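Local coordinates for bromodomain protein, putative (Plasmodium falciparum 3D7, PDB 4PY6), which probably reads acetylated lysines through its bromodomain, the part of a longer malaria-parasite protein held here with a pteridinone ligand bound, at residues A[21-24]-A[25-29]. Sequence-based numbering, arbitrary orientation.
Sequences KQWE and KILRD
Lys25 N hydrogen-bonds to Lys21 O at 3.1 Å, closing the first turn of helix 22-32. Ile26 N to Gln22 O and Arg28 N to Glu24 O are further i to i+4 hydrogen bonds, while the bond from Leu27 N to Trp23 O is weak. Lys21 is the N-cap residue. Its own N donates to Glu24 OE1 at 2.8 Å, almost straight at 173°, and meets the anti lone pair. This backbone-to-side-chain bond is one half of a capping box. Glu24 OE1 also forms a salt bridge with Arg18, which ties the preceding loop to the helix start.

Trp23, Ile26 and Leu27 form the apolar side of the turn. Leu27 CD1 lies 3.7 Å from Trp23 CE3, at the ring edge and near its plane. The indole gets there with CG between the backbone N and the carbonyl carbon (chi1 66°). Glu24 CG sits over one face of the indole, 3.5 Å above its plane and toward the rim. Phe140 meets the indole edge-to-face, and Leu27 reaches Phe90 and Trp129. Ile26 packs on Trp132 and Ile136 of helix 112-138.

The polar side carries Gln22 and Lys25, whose chains cross at about a right angle. A water links them, giving a hydrogen to Gln22 OE1 at 2.7 Å and accepting one from Lys25 NZ at 2.8 Å. One turn on, Arg28 NH2 forms a salt bridge with Asp29 OD2 at 3.1 Å, the oxygen lying in the guanidinium plane.

The turn is thus amphipathic, seated by apolar groups on the bromodomain helical bundle. The carboxylate of Glu24 near the N-terminal end of the helix would probably suit the helix dipole.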
ATOM      1  N   LYS A  21     -10.052  -3.328 -24.439  1.00 28.60           N
ATOM      2  CA  LYS A  21      -8.903  -2.706 -25.107  1.00 27.81           C
ATOM      3  C   LYS A  21      -7.662  -3.041 -24.277  1.00 29.54           C
ATOM      4  O   LYS A  21      -7.795  -3.333 -23.085  1.00 28.44           O
ATOM      5  CB  LYS A  21      -9.089  -1.182 -25.208  1.00 29.96           C
ATOM      6  CG  LYS A  21     -10.262  -0.748 -26.082  1.00 44.99           C
ATOM      7  CD  LYS A  21     -10.819   0.593 -25.634  1.00 55.28           C
ATOM      8  CE  LYS A  21     -11.990   1.045 -26.471  1.00 67.52           C
ATOM      9  NZ  LYS A  21     -12.521   2.356 -26.007  1.00 76.74           N
ATOM     10  N   GLN A  22      -6.466  -3.025 -24.897  1.00 25.53           N
ATOM     11  CA  GLN A  22      -5.222  -3.349 -24.189  1.00 24.54           C
ATOM     12  C   GLN A  22      -4.978  -2.472 -22.957  1.00 26.19           C
ATOM     13  O   GLN A  22      -4.578  -3.015 -21.928  1.00 25.64           O
ATOM     14  CB  GLN A  22      -4.008  -3.402 -25.135  1.00 26.55           C
ATOM     15  CG  GLN A  22      -2.764  -4.092 -24.542  1.00 35.12           C
ATOM     16  CD  GLN A  22      -2.948  -5.547 -24.144  1.00 50.05           C
ATOM     17  OE1 GLN A  22      -3.710  -6.312 -24.749  1.00 42.00           O
ATOM     18  NE2 GLN A  22      -2.214  -5.970 -23.128  1.00 45.12           N
ATOM     19  N   TRP A  23      -5.285  -1.153 -23.031  1.00 21.56           N
ATOM     20  CA  TRP A  23      -5.129  -0.249 -21.882  1.00 20.34           C
ATOM     21  C   TRP A  23      -6.086  -0.604 -20.740  1.00 23.84           C
ATOM     22  O   TRP A  23      -5.697  -0.491 -19.580  1.00 23.13           O
ATOM     23  CB  TRP A  23      -5.211   1.242 -22.272  1.00 18.71           C
ATOM     24  CG  TRP A  23      -6.542   1.708 -22.785  1.00 19.44           C
ATOM     25  CD1 TRP A  23      -6.912   1.840 -24.091  1.00 23.08           C
ATOM     26  CD2 TRP A  23      -7.648   2.187 -22.005  1.00 18.55           C
ATOM     27  NE1 TRP A  23      -8.192   2.336 -24.173  1.00 22.40           N
ATOM     28  CE2 TRP A  23      -8.671   2.553 -22.908  1.00 22.95           C
ATOM     29  CE3 TRP A  23      -7.887   2.320 -20.626  1.00 18.95           C
ATOM     30  CZ2 TRP A  23      -9.910   3.045 -22.478  1.00 22.03           C
ATOM     31  CZ3 TRP A  23      -9.118   2.798 -20.201  1.00 20.04           C
ATOM     32  CH2 TRP A  23     -10.109   3.162 -21.121  1.00 21.15           C
ATOM     33  N   GLU A  24      -7.313  -1.072 -21.074  1.00 20.44           N
ATOM     34  CA  GLU A  24      -8.331  -1.508 -20.109  1.00 19.82           C
ATOM     35  C   GLU A  24      -7.880  -2.788 -19.386  1.00 24.82           C
ATOM     36  O   GLU A  24      -8.180  -2.956 -18.202  1.00 24.50           O
ATOM     37  CB  GLU A  24      -9.685  -1.752 -20.799  1.00 21.44           C
ATOM     38  CG  GLU A  24     -10.362  -0.506 -21.344  1.00 31.11           C
ATOM     39  CD  GLU A  24     -11.674  -0.739 -22.071  1.00 48.65           C
ATOM     40  OE1 GLU A  24     -11.692  -1.541 -23.032  1.00 45.47           O
ATOM     41  OE2 GLU A  24     -12.679  -0.088 -21.704  1.00 39.20           O
ATOM     42  N   LYS A  25      -7.170  -3.686 -20.105  1.00 22.25           N
ATOM     43  CA  LYS A  25      -6.633  -4.949 -19.584  1.00 22.74           C
ATOM     44  C   LYS A  25      -5.505  -4.714 -18.570  1.00 26.73           C
ATOM     45  O   LYS A  25      -5.399  -5.467 -17.599  1.00 26.45           O
ATOM     46  CB  LYS A  25      -6.134  -5.845 -20.729  1.00 26.19           C
ATOM     47  CG  LYS A  25      -7.239  -6.586 -21.466  1.00 39.91           C
ATOM     48  CD  LYS A  25      -6.691  -7.381 -22.640  1.00 49.24           C
ATOM     49  CE  LYS A  25      -7.776  -8.121 -23.379  1.00 59.94           C
ATOM     50  NZ  LYS A  25      -7.254  -8.779 -24.605  1.00 70.20           N
ATOM     51  N   ILE A  26      -4.658  -3.681 -18.808  1.00 23.31           N
ATOM     52  CA  ILE A  26      -3.545  -3.300 -17.926  1.00 23.03           C
ATOM     53  C   ILE A  26      -4.105  -2.779 -16.592  1.00 26.06           C
ATOM     54  O   ILE A  26      -3.604  -3.158 -15.535  1.00 26.13           O
ATOM     55  CB  ILE A  26      -2.553  -2.295 -18.604  1.00 26.21           C
ATOM     56  CG1 ILE A  26      -1.951  -2.883 -19.902  1.00 27.28           C
ATOM     57  CG2 ILE A  26      -1.429  -1.866 -17.635  1.00 27.04           C
ATOM     58  CD1 ILE A  26      -1.519  -1.841 -20.955  1.00 34.05           C
ATOM     59  N   LEU A  27      -5.165  -1.949 -16.645  1.00 21.59           N
ATOM     60  CA  LEU A  27      -5.810  -1.404 -15.443  1.00 20.66           C
ATOM     61  C   LEU A  27      -6.477  -2.503 -14.627  1.00 24.96           C
ATOM     62  O   LEU A  27      -6.408  -2.479 -13.399  1.00 24.90           O
ATOM     63  CB  LEU A  27      -6.843  -0.315 -15.792  1.00 19.95           C
ATOM     64  CG  LEU A  27      -6.376   0.862 -16.647  1.00 24.27           C
ATOM     65  CD1 LEU A  27      -7.533   1.746 -17.016  1.00 24.24           C
ATOM     66  CD2 LEU A  27      -5.297   1.665 -15.963  1.00 25.91           C
ATOM     67  N   ARG A  28      -7.097  -3.477 -15.316  1.00 21.63           N
ATOM     68  CA  ARG A  28      -7.797  -4.607 -14.714  1.00 21.71           C
ATOM     69  C   ARG A  28      -6.862  -5.605 -14.029  1.00 26.15           C
ATOM     70  O   ARG A  28      -7.091  -5.934 -12.868  1.00 26.03           O
ATOM     71  CB  ARG A  28      -8.677  -5.305 -15.770  1.00 21.71           C
ATOM     72  CG  ARG A  28      -9.503  -6.485 -15.251  1.00 29.18           C
ATOM     73  CD  ARG A  28     -10.118  -7.287 -16.385  1.00 36.80           C
ATOM     74  NE  ARG A  28      -9.106  -7.970 -17.196  1.00 43.12           N
ATOM     75  CZ  ARG A  28      -9.364  -8.642 -18.313  1.00 58.72           C
ATOM     76  NH1 ARG A  28     -10.608  -8.734 -18.770  1.00 47.62           N
ATOM     77  NH2 ARG A  28      -8.382  -9.226 -18.985  1.00 45.76           N
ATOM     78  N   ASP A  29      -5.836  -6.093 -14.747  1.00 23.21           N
ATOM     79  CA  ASP A  29      -4.920  -7.129 -14.259  1.00 24.04           C
ATOM     80  C   ASP A  29      -3.659  -6.663 -13.532  1.00 27.94           C
ATOM     81  O   ASP A  29      -3.171  -7.385 -12.659  1.00 28.37           O
ATOM     82  CB  ASP A  29      -4.556  -8.101 -15.398  1.00 26.75           C
ATOM     83  CG  ASP A  29      -5.753  -8.705 -16.115  1.00 36.09           C
ATOM     84  OD1 ASP A  29      -6.639  -9.267 -15.429  1.00 36.82           O
ATOM     85  OD2 ASP A  29      -5.793  -8.635 -17.361  1.00 41.23           O
TER
HETATM   86  O   HOH W   1      -6.069  -6.667 -26.014  1.00 39.64           O